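Local coordinates for protein glutathione S-transferase (Acinetobacter baumannii, PDB 4MP4) that probably catalyses the conjugation of glutathione to electrophilic substrates, at residues E6-T12 with V61-N67; F22-G27 with W163-E169; R119-I124 with R176-D182. All blocks are in the same frame, centred on the assembly; numbering follows the deposited sequence.

Interaction 1: E6-T12 with V61-N67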
loop_
_atom_site.group_PDB
_atom_site.type_symbol
_atom_site.label_atom_id
_atom_site.label_comp_id
_atom_site.label_asym_id
_atom_site.label_seq_id
_atom_site.Cartn_x
_atom_site.Cartn_y
_atom_site.Cartn_z
ATOM N N GLU A 6 -10.215 15.073 19.335
ATOM C CA GLU A 6 -11.338 15.955 19.640
ATOM C C GLU A 6 -11.938 16.596 18.386
ATOM O O GLU A 6 -13.103 16.978 18.383
ATOM C CB GLU A 6 -10.924 17.036 20.644
ATOM C CG GLU A 6 -12.100 17.744 21.328
ATOM C CD GLU A 6 -12.878 16.834 22.277
ATOM O OE1 GLU A 6 -12.250 15.969 22.927
ATOM O OE2 GLU A 6 -14.116 16.981 22.373
ATOM N N TYR A 7 -11.139 16.723 17.331
ATOM C CA TYR A 7 -11.629 17.195 16.032
ATOM C C TYR A 7 -11.125 16.294 14.891
ATOM O O TYR A 7 -9.918 16.205 14.633
ATOM C CB TYR A 7 -11.223 18.656 15.780
ATOM C CG TYR A 7 -11.375 19.109 14.334
ATOM C CD1 TYR A 7 -12.634 19.228 13.748
ATOM C CD2 TYR A 7 -10.258 19.430 13.560
ATOM C CE1 TYR A 7 -12.780 19.648 12.429
ATOM C CE2 TYR A 7 -10.385 19.848 12.236
ATOM C CZ TYR A 7 -11.652 19.953 11.674
ATOM O OH TYR A 7 -11.802 20.365 10.361
ATOM N N PHE A 8 -12.056 15.627 14.217
ATOM C CA PHE A 8 -11.731 14.716 13.126
ATOM C C PHE A 8 -12.566 15.089 11.916
ATOM O O PHE A 8 -13.784 15.186 12.009
ATOM C CB PHE A 8 -12.074 13.277 13.507
ATOM C CG PHE A 8 -11.060 12.605 14.385
ATOM C CD1 PHE A 8 -9.881 12.103 13.848
ATOM C CD2 PHE A 8 -11.298 12.445 15.744
ATOM C CE1 PHE A 8 -8.940 11.466 14.659
ATOM C CE2 PHE A 8 -10.368 11.810 16.561
ATOM C CZ PHE A 8 -9.186 11.315 16.014
ATOM N N LYS A 9 -11.928 15.298 10.775
ATOM C CA LYS A 9 -12.686 15.524 9.549
ATOM C C LYS A 9 -12.205 14.627 8.400
ATOM O O LYS A 9 -11.005 14.498 8.179
ATOM C CB LYS A 9 -12.638 16.995 9.132
ATOM C CG LYS A 9 -13.563 17.299 7.973
ATOM C CD LYS A 9 -13.493 18.728 7.543
ATOM C CE LYS A 9 -14.850 19.370 7.604
ATOM N NZ LYS A 9 -15.311 19.456 9.013
ATOM N N LEU A 10 -13.151 14.022 7.680
ATOM C CA LEU A 10 -12.850 13.131 6.557
ATOM C C LEU A 10 -13.190 13.775 5.219
ATOM O O LEU A 10 -14.313 14.214 5.020
ATOM C CB LEU A 10 -13.612 11.801 6.702
ATOM C CG LEU A 10 -13.515 10.813 5.524
ATOM C CD1 LEU A 10 -12.067 10.350 5.266
ATOM C CD2 LEU A 10 -14.410 9.634 5.742
ATOM N N TYR A 11 -12.229 13.831 4.301
ATOM C CA TYR A 11 -12.497 14.385 2.970
ATOM C C TYR A 11 -12.661 13.275 1.933
ATOM O O TYR A 11 -11.773 12.446 1.741
ATOM C CB TYR A 11 -11.416 15.389 2.540
ATOM C CG TYR A 11 -11.310 16.588 3.461
ATOM C CD1 TYR A 11 -10.832 16.441 4.758
ATOM C CD2 TYR A 11 -11.698 17.861 3.047
ATOM C CE1 TYR A 11 -10.745 17.509 5.613
ATOM C CE2 TYR A 11 -11.614 18.941 3.896
ATOM C CZ TYR A 11 -11.135 18.761 5.183
ATOM O OH TYR A 11 -11.027 19.826 6.057
ATOM N N THR A 12 -13.808 13.266 1.266
ATOM C CA THR A 12 -14.071 12.300 0.212
ATOM C C THR A 12 -14.208 12.983 -1.151
ATOM O O THR A 12 -14.300 14.203 -1.223
ATOM C CB THR A 12 -15.368 11.519 0.492
ATOM O OG1 THR A 12 -15.530 10.498 -0.506
ATOM C CG2 THR A 12 -16.559 12.452 0.445
ATOM N N VAL A 61 -7.818 12.106 -2.279
ATOM C CA VAL A 61 -8.749 11.641 -1.254
ATOM C C VAL A 61 -8.513 10.150 -1.022
ATOM O O VAL A 61 -8.156 9.430 -1.956
ATOM C CB VAL A 61 -10.256 11.896 -1.626
ATOM C CG1 VAL A 61 -10.504 13.357 -1.957
ATOM C CG2 VAL A 61 -10.710 11.016 -2.755
ATOM N N PRO A 62 -8.711 9.673 0.220
ATOM C CA PRO A 62 -9.197 10.407 1.394
ATOM C C PRO A 62 -8.091 11.135 2.155
ATOM O O PRO A 62 -6.936 10.716 2.155
ATOM C CB PRO A 62 -9.746 9.292 2.277
ATOM C CG PRO A 62 -8.813 8.149 1.996
ATOM C CD PRO A 62 -8.578 8.234 0.506
ATOM N N VAL A 63 -8.476 12.224 2.811
ATOM C CA VAL A 63 -7.606 12.929 3.711
ATOM C C VAL A 63 -8.320 12.960 5.038
ATOM O O VAL A 63 -9.531 13.192 5.088
ATOM C CB VAL A 63 -7.351 14.360 3.241
ATOM C CG1 VAL A 63 -6.505 15.100 4.259
ATOM C CG2 VAL A 63 -6.653 14.335 1.911
ATOM N N LEU A 64 -7.582 12.683 6.108
ATOM C CA LEU A 64 -8.138 12.787 7.446
ATOM C C LEU A 64 -7.463 13.929 8.171
ATOM O O LEU A 64 -6.240 13.943 8.318
ATOM C CB LEU A 64 -7.928 11.500 8.234
ATOM C CG LEU A 64 -8.520 11.551 9.640
ATOM C CD1 LEU A 64 -10.051 11.513 9.572
ATOM C CD2 LEU A 64 -7.978 10.431 10.519
ATOM N N GLU A 65 -8.253 14.894 8.617
ATOM C CA GLU A 65 -7.705 15.940 9.467
ATOM C C GLU A 65 -8.070 15.622 10.899
ATOM O O GLU A 65 -9.214 15.274 11.207
ATOM C CB GLU A 65 -8.166 17.332 9.029
ATOM C CG GLU A 65 -7.809 17.603 7.559
ATOM C CD GLU A 65 -8.054 19.044 7.110
ATOM O OE1 GLU A 65 -8.763 19.783 7.844
ATOM O OE2 GLU A 65 -7.535 19.422 6.017
ATOM N N HIS A 66 -7.057 15.671 11.753
ATOM C CA HIS A 66 -7.215 15.473 13.179
ATOM C C HIS A 66 -6.523 16.650 13.836
ATOM O O HIS A 66 -5.293 16.702 13.888
ATOM C CB HIS A 66 -6.569 14.165 13.628
ATOM C CG HIS A 66 -6.572 13.973 15.115
ATOM N ND1 HIS A 66 -5.531 13.366 15.788
ATOM C CD2 HIS A 66 -7.488 14.302 16.056
ATOM C CE1 HIS A 66 -5.810 13.330 17.080
ATOM N NE2 HIS A 66 -6.992 13.887 17.267
ATOM N N ASN A 67 -7.321 17.602 14.311
ATOM C CA ASN A 67 -6.804 18.861 14.837
ATOM C C ASN A 67 -5.870 19.532 13.828
ATOM O O ASN A 67 -6.281 19.843 12.706
ATOM C CB ASN A 67 -6.138 18.655 16.206
ATOM C CG ASN A 67 -7.101 18.053 17.241
ATOM O OD1 ASN A 67 -8.309 18.295 17.198
ATOM N ND2 ASN A 67 -6.568 17.265 18.167
#
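Lys9 and Glu65 make the hydrogen-bonded pair at the middle of two antiparallel strands, 8-12 and 63-66: Lys9 N reaches Glu65 O over 2.7 Å and Glu65 N reaches Lys9 O over 2.8 Å. Tyr11 N extends the pattern to Val63 O, and Asn67 N closes the other end on Tyr7 O.

One face carries Phe8 and His66 together with Leu10 and Leu64. Phe8 and His66 form an offset stack, centroids 4.2 Å apart and planes at 3°, with Phe8 CZ over the imidazole face. Leu64 CD2 meets the edge of the Phe8 ring, while Leu10 CD1 packs on Pro62 CB at 3.9 Å. His66 ND1 is hydrogen-bonded to Tyr80 OH on helix 74-84.

On the other face, with CG anti to its carbonyl carbon (chi1 -61°), Tyr11 sends OH across to Glu65 OE1 in a weak 2.9 Å bond. Lys9 turns instead to Glu36, a salt bridge to the edge strand.

The strands belong to the thioredoxin-like N-terminal domain, and the cis peptide before Pro62 is its hallmark; the backbone at Val61 lies where relatives bind glutathione. Main-chain bonds thus fix the register, with a stacked face on one side and a more polar face on the other.

Interaction 2: F22-G27 with W163-E169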
loop_
_atom_site.group_PDB
_atom_site.type_symbol
_atom_site.label_atom_id
_atom_site.label_comp_id
_atom_site.label_asym_id
_atom_site.label_seq_id
_atom_site.Cartn_x
_atom_site.Cartn_y
_atom_site.Cartn_z
ATOM N N PHE A 22 -14.337 5.278 1.391
ATOM C CA PHE A 22 -15.286 4.325 1.948
ATOM C C PHE A 22 -14.676 3.572 3.142
ATOM O O PHE A 22 -15.265 3.494 4.221
ATOM C CB PHE A 22 -15.748 3.362 0.854
ATOM C CG PHE A 22 -16.326 2.070 1.364
ATOM C CD1 PHE A 22 -17.617 2.023 1.867
ATOM C CD2 PHE A 22 -15.588 0.897 1.318
ATOM C CE1 PHE A 22 -18.165 0.824 2.315
ATOM C CE2 PHE A 22 -16.125 -0.301 1.777
ATOM C CZ PHE A 22 -17.419 -0.339 2.270
ATOM N N THR A 23 -13.470 3.069 2.947
ATOM C CA THR A 23 -12.783 2.241 3.934
ATOM C C THR A 23 -12.460 2.970 5.256
ATOM O O THR A 23 -12.600 2.401 6.349
ATOM C CB THR A 23 -11.506 1.687 3.305
ATOM O OG1 THR A 23 -11.866 0.886 2.169
ATOM C CG2 THR A 23 -10.724 0.860 4.293
ATOM N N VAL A 24 -12.045 4.228 5.152
ATOM C CA VAL A 24 -11.790 5.048 6.339
ATOM C C VAL A 24 -13.076 5.446 7.078
ATOM O O VAL A 24 -13.124 5.432 8.313
ATOM C CB VAL A 24 -10.971 6.304 5.995
ATOM C CG1 VAL A 24 -10.784 7.183 7.227
ATOM C CG2 VAL A 24 -9.627 5.900 5.397
ATOM N N PHE A 25 -14.110 5.800 6.321
ATOM C CA PHE A 25 -15.427 6.092 6.889
ATOM C C PHE A 25 -15.901 4.907 7.711
ATOM O O PHE A 25 -16.397 5.084 8.846
ATOM C CB PHE A 25 -16.426 6.375 5.766
ATOM C CG PHE A 25 -17.863 6.511 6.220
ATOM C CD1 PHE A 25 -18.690 5.398 6.317
ATOM C CD2 PHE A 25 -18.405 7.759 6.480
ATOM C CE1 PHE A 25 -20.015 5.524 6.720
ATOM C CE2 PHE A 25 -19.728 7.891 6.875
ATOM C CZ PHE A 25 -20.538 6.769 6.983
ATOM N N VAL A 26 -15.743 3.705 7.142
ATOM C CA VAL A 26 -16.154 2.482 7.831
ATOM C C VAL A 26 -15.347 2.304 9.119
ATOM O O VAL A 26 -15.910 2.037 10.188
ATOM C CB VAL A 26 -16.070 1.211 6.936
ATOM C CG1 VAL A 26 -16.275 -0.062 7.772
ATOM C CG2 VAL A 26 -17.084 1.284 5.782
ATOM N N GLY A 27 -14.032 2.502 9.016
ATOM C CA GLY A 27 -13.154 2.421 10.169
ATOM C C GLY A 27 -13.524 3.359 11.303
ATOM O O GLY A 27 -13.539 2.963 12.460
ATOM N N TRP A 163 -15.148 -9.822 12.636
ATOM C CA TRP A 163 -15.049 -8.783 11.639
ATOM C C TRP A 163 -13.749 -7.967 11.729
ATOM O O TRP A 163 -13.285 -7.637 12.813
ATOM C CB TRP A 163 -16.257 -7.861 11.764
ATOM C CG TRP A 163 -16.271 -6.840 10.690
ATOM C CD1 TRP A 163 -16.833 -6.964 9.447
ATOM C CD2 TRP A 163 -15.674 -5.544 10.733
ATOM N NE1 TRP A 163 -16.631 -5.820 8.725
ATOM C CE2 TRP A 163 -15.914 -4.929 9.485
ATOM C CE3 TRP A 163 -14.949 -4.841 11.702
ATOM C CZ2 TRP A 163 -15.470 -3.647 9.176
ATOM C CZ3 TRP A 163 -14.504 -3.559 11.399
ATOM C CH2 TRP A 163 -14.769 -2.977 10.144
ATOM N N SER A 164 -13.160 -7.657 10.579
ATOM C CA SER A 164 -12.098 -6.657 10.502
ATOM C C SER A 164 -12.314 -5.780 9.281
ATOM O O SER A 164 -13.074 -6.139 8.375
ATOM C CB SER A 164 -10.722 -7.310 10.428
ATOM O OG SER A 164 -10.674 -8.260 9.393
ATOM N N ILE A 165 -11.641 -4.635 9.245
ATOM C CA ILE A 165 -11.829 -3.680 8.148
ATOM C C ILE A 165 -11.565 -4.350 6.776
ATOM O O ILE A 165 -12.054 -3.887 5.737
ATOM C CB ILE A 165 -10.939 -2.421 8.356
ATOM C CG1 ILE A 165 -11.343 -1.267 7.432
ATOM C CG2 ILE A 165 -9.482 -2.762 8.195
ATOM C CD1 ILE A 165 -12.751 -0.765 7.660
ATOM N N VAL A 166 -10.826 -5.460 6.783
ATOM C CA VAL A 166 -10.461 -6.124 5.544
ATOM C C VAL A 166 -11.675 -6.865 4.970
ATOM O O VAL A 166 -11.754 -7.108 3.753
ATOM C CB VAL A 166 -9.227 -7.066 5.711
ATOM C CG1 VAL A 166 -8.796 -7.621 4.367
ATOM C CG2 VAL A 166 -8.066 -6.324 6.324
ATOM N N ASP A 167 -12.636 -7.210 5.833
ATOM C CA ASP A 167 -13.879 -7.793 5.319
ATOM C C ASP A 167 -14.574 -6.778 4.415
ATOM O O ASP A 167 -15.060 -7.120 3.319
ATOM C CB ASP A 167 -14.824 -8.270 6.431
ATOM C CG ASP A 167 -14.279 -9.487 7.191
ATOM O OD1 ASP A 167 -14.203 -10.602 6.588
ATOM O OD2 ASP A 167 -13.940 -9.321 8.399
ATOM N N ALA A 168 -14.578 -5.522 4.854
ATOM C CA ALA A 168 -15.250 -4.472 4.105
ATOM C C ALA A 168 -14.508 -4.201 2.784
ATOM O O ALA A 168 -15.135 -3.909 1.753
ATOM C CB ALA A 168 -15.387 -3.202 4.949
ATOM N N GLU A 169 -13.184 -4.335 2.813
ATOM C CA GLU A 169 -12.359 -4.065 1.636
ATOM C C GLU A 169 -12.507 -5.176 0.592
ATOM O O GLU A 169 -12.557 -4.905 -0.609
ATOM C CB GLU A 169 -10.883 -3.894 2.020
ATOM C CG GLU A 169 -10.590 -2.739 2.968
ATOM C CD GLU A 169 -9.186 -2.827 3.602
ATOM O OE1 GLU A 169 -8.558 -3.895 3.500
ATOM O OE2 GLU A 169 -8.713 -1.839 4.200
#
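Segment 22-27 of helix 19-30 and the first turn of helix 165-178, 165-169, run roughly antiparallel, their axes 147° apart in direction and 10.0 Å apart at closest, with Gly27 opposite Ile165 and Thr23 opposite Glu169. Ile165 and Thr23 share the centre. Ile165 CG1 stands anti to the backbone N (chi1 -166°), which sends CD1 toward the other helix; Ile165 CD1 lies 3.4 Å from Thr23 O and 3.6 Å from Val26 CG1. The same methyl also meets Gly27 N.

Val26 CG1 is shared: besides Ile165 it touches Trp163 CZ2 at 3.9 Å and, more loosely, Ala168 CB. This is the seam between the two domains of the glutathione transferase fold, the first helix of the thioredoxin-like half against a core helix of the all-helical half. Ser164-Ile165-Val166-Asp167 matches the Ser/Thr-Xaa-Xaa-Asp signature found in these enzymes where that helix starts; Ser164 N gives a straight 2.9 Å bond (168°) to Asp167 OD2, while Asp167 OD1 is held by Tyr191 OH and Leu159 N.

One turn earlier on helix 19-30, Thr23 and Glu169 cross at about a right angle, Thr23 CG2 being 3.4 Å from Glu169 OE2. Their polar atoms look elsewhere, Thr23 OG1 to Pro19 O and Glu169 OE2 to Gln105 NE2. Phe22 brings CE2, at the edge of its ring, to Ala168 O, and Trp204 meets that ring edge-to-face.

Interaction 3: R119-I124 with R176-D182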
loop_
_atom_site.group_PDB
_atom_site.type_symbol
_atom_site.label_atom_id
_atom_site.label_comp_id
_atom_site.label_asym_id
_atom_site.label_seq_id
_atom_site.Cartn_x
_atom_site.Cartn_y
_atom_site.Cartn_z
ATOM N N ARG A 119 -13.399 -2.504 -13.843
ATOM C CA ARG A 119 -14.619 -2.506 -13.054
ATOM C C ARG A 119 -14.501 -1.462 -11.961
ATOM O O ARG A 119 -14.355 -1.803 -10.781
ATOM C CB ARG A 119 -14.880 -3.888 -12.442
ATOM C CG ARG A 119 -15.120 -5.016 -13.458
ATOM C CD ARG A 119 -16.485 -4.864 -14.130
ATOM N NE ARG A 119 -16.825 -5.981 -15.004
ATOM C CZ ARG A 119 -16.691 -5.965 -16.329
ATOM N NH1 ARG A 119 -16.211 -4.888 -16.942
ATOM N NH2 ARG A 119 -17.038 -7.031 -17.041
ATOM N N PRO A 120 -14.556 -0.173 -12.349
ATOM C CA PRO A 120 -14.418 0.907 -11.361
ATOM C C PRO A 120 -15.641 0.931 -10.452
ATOM O O PRO A 120 -16.642 0.289 -10.793
ATOM C CB PRO A 120 -14.326 2.172 -12.228
ATOM C CG PRO A 120 -15.033 1.809 -13.498
ATOM C CD PRO A 120 -14.759 0.337 -13.718
ATOM N N THR A 121 -15.581 1.635 -9.325
ATOM C CA THR A 121 -16.712 1.620 -8.384
ATOM C C THR A 121 -18.028 2.177 -8.960
ATOM O O THR A 121 -19.093 1.978 -8.390
ATOM C CB THR A 121 -16.386 2.361 -7.114
ATOM O OG1 THR A 121 -15.980 3.694 -7.448
ATOM C CG2 THR A 121 -15.271 1.642 -6.352
ATOM N N ASP A 122 -17.933 2.867 -10.088
ATOM C CA ASP A 122 -19.080 3.278 -10.895
ATOM C C ASP A 122 -20.039 2.105 -11.145
ATOM O O ASP A 122 -21.256 2.280 -11.149
ATOM C CB ASP A 122 -18.584 3.833 -12.246
ATOM C CG ASP A 122 -17.558 4.935 -12.082
ATOM O OD1 ASP A 122 -16.401 4.649 -11.688
ATOM O OD2 ASP A 122 -17.904 6.104 -12.353
ATOM N N VAL A 123 -19.493 0.907 -11.360
ATOM C CA VAL A 123 -20.331 -0.266 -11.619
ATOM C C VAL A 123 -21.143 -0.702 -10.392
ATOM O O VAL A 123 -22.262 -1.221 -10.536
ATOM C CB VAL A 123 -19.534 -1.448 -12.229
ATOM C CG1 VAL A 123 -18.629 -0.940 -13.342
ATOM C CG2 VAL A 123 -18.728 -2.188 -11.174
ATOM N N ILE A 124 -20.607 -0.446 -9.196
ATOM C CA ILE A 124 -21.315 -0.730 -7.944
ATOM C C ILE A 124 -22.399 0.312 -7.654
ATOM O O ILE A 124 -23.490 -0.028 -7.202
ATOM C CB ILE A 124 -20.340 -0.776 -6.730
ATOM C CG1 ILE A 124 -19.287 -1.868 -6.918
ATOM C CG2 ILE A 124 -21.097 -0.937 -5.406
ATOM C CD1 ILE A 124 -18.151 -1.781 -5.922
ATOM N N ARG A 176 -17.440 -5.242 -7.169
ATOM C CA ARG A 176 -17.085 -4.719 -8.484
ATOM C C ARG A 176 -17.489 -5.726 -9.545
ATOM O O ARG A 176 -17.874 -5.368 -10.652
ATOM C CB ARG A 176 -15.569 -4.442 -8.587
ATOM C CG ARG A 176 -15.050 -3.489 -7.545
ATOM C CD ARG A 176 -13.520 -3.368 -7.549
ATOM N NE ARG A 176 -13.165 -2.194 -8.323
ATOM C CZ ARG A 176 -12.569 -1.120 -7.838
ATOM N NH1 ARG A 176 -12.189 -1.083 -6.578
ATOM N NH2 ARG A 176 -12.326 -0.099 -8.639
ATOM N N LEU A 177 -17.421 -6.997 -9.186
ATOM C CA LEU A 177 -17.752 -8.067 -10.107
ATOM C C LEU A 177 -19.233 -8.421 -10.023
ATOM O O LEU A 177 -19.926 -8.546 -11.038
ATOM C CB LEU A 177 -16.907 -9.285 -9.766
ATOM C CG LEU A 177 -15.443 -9.198 -10.173
ATOM C CD1 LEU A 177 -14.651 -10.319 -9.517
ATOM C CD2 LEU A 177 -15.338 -9.274 -11.700
ATOM N N ILE A 178 -19.713 -8.582 -8.801
ATOM C CA ILE A 178 -21.085 -8.998 -8.563
ATOM C C ILE A 178 -22.090 -8.003 -9.147
ATOM O O ILE A 178 -22.984 -8.377 -9.910
ATOM C CB ILE A 178 -21.336 -9.191 -7.061
ATOM C CG1 ILE A 178 -20.466 -10.348 -6.539
ATOM C CG2 ILE A 178 -22.804 -9.448 -6.799
ATOM C CD1 ILE A 178 -20.234 -10.337 -5.055
ATOM N N GLN A 179 -21.909 -6.732 -8.819
ATOM C CA GLN A 179 -22.868 -5.710 -9.205
ATOM C C GLN A 179 -22.847 -5.440 -10.697
ATOM O O GLN A 179 -23.802 -4.877 -11.240
ATOM C CB GLN A 179 -22.618 -4.422 -8.419
ATOM C CG GLN A 179 -22.799 -4.618 -6.938
ATOM C CD GLN A 179 -24.194 -5.128 -6.652
ATOM O OE1 GLN A 179 -25.135 -4.706 -7.302
ATOM N NE2 GLN A 179 -24.329 -6.064 -5.718
ATOM N N ASN A 180 -21.762 -5.851 -11.355
ATOM C CA ASN A 180 -21.624 -5.653 -12.789
ATOM C C ASN A 180 -22.171 -6.817 -13.604
ATOM O O ASN A 180 -22.344 -6.707 -14.811
ATOM C CB ASN A 180 -20.174 -5.353 -13.157
ATOM C CG ASN A 180 -20.029 -4.776 -14.566
ATOM O OD1 ASN A 180 -20.146 -3.563 -14.779
ATOM N ND2 ASN A 180 -19.770 -5.642 -15.527
ATOM N N GLY A 181 -22.459 -7.930 -12.942
ATOM C CA GLY A 181 -23.062 -9.067 -13.611
ATOM C C GLY A 181 -22.093 -10.197 -13.868
ATOM O O GLY A 181 -22.502 -11.282 -14.270
ATOM N N ASP A 182 -20.806 -9.961 -13.632
ATOM C CA ASP A 182 -19.779 -10.970 -13.908
ATOM C C ASP A 182 -19.993 -12.213 -13.042
ATOM O O ASP A 182 -20.702 -12.166 -12.037
ATOM C CB ASP A 182 -18.372 -10.399 -13.667
ATOM C CG ASP A 182 -18.080 -9.172 -14.512
ATOM O OD1 ASP A 182 -18.221 -9.246 -15.749
ATOM O OD2 ASP A 182 -17.709 -8.126 -13.938
HETATM O O HOH W 1 -24.746 -1.612 -11.222
HETATM O O HOH W 2 -25.336 -1.881 -8.101
#
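Arg119 grips Asp182 side-on with two nitrogens: NE reaches OD2 over 2.6 Å and NH2 reaches OD1 over 2.8 Å, each bond nearly straight. Each carboxylate oxygen uses its syn lone pair, and guanidinium and carboxylate lie almost in one plane, 11° apart. A bend at chi2 (-72°) turns the Arg119 chain toward the acid. Over one face of the same guanidinium lies the Asn180 amide; ND2 comes within 3.0 Å of Arg119 NE, but two donors make no bond.

Arg176 NE points into Arg119 O, 2.8 Å away and nearly in line with the C=O, with NH2 adding a weak bond to the same atom. Thr121 CG2 sits over one face of that guanidinium. Val123 CG2 packs against Arg176 O at 3.3 Å, and Ile124 CD1 touches Arg176 CG, the two side chains crossing at a slant. A water lies within bonding distance of Ile124 O and Gln179 OE1, while Gln179 NE2 is hydrogen-bonded to Gln175 OE1.

Further out, Thr131 O takes a bond from Arg119 NH2, and Lys129 N gives one to Asn180 OD1. Gly181, at positive phi, closes helix 165-178 in a Schellman motif and turns the chain toward Asp182.

Paired charges and a hydrogen-bonded carbonyl thus pin the turn after helix 113-118 to the end of helix 165-178, and Asp182 would probably stay ionised beside Arg119.

How the interactions relate
From the N terminus, the strand in 6-12 leads into helix 19-30 before the chain returns at 61-67, where interaction 1 closes a loop within the thioredoxin-like domain. Interaction 2 opens inside that loop, at 22-27, and closes at 163-169 in the helical domain, so the two cross. They touch: Leu10 packs on Val24 and Phe25, so the sheet backs onto the helix that meets the other domain. Interaction 3 opens at 119-124, inside the loop of interaction 2, and closes beyond it at 176-182, crossing it; within the helical domain it ties the segment after helix 113-118 to the end of helix 165-178. Interactions 1 and 3 follow in series, on opposite sides of the chain's centre.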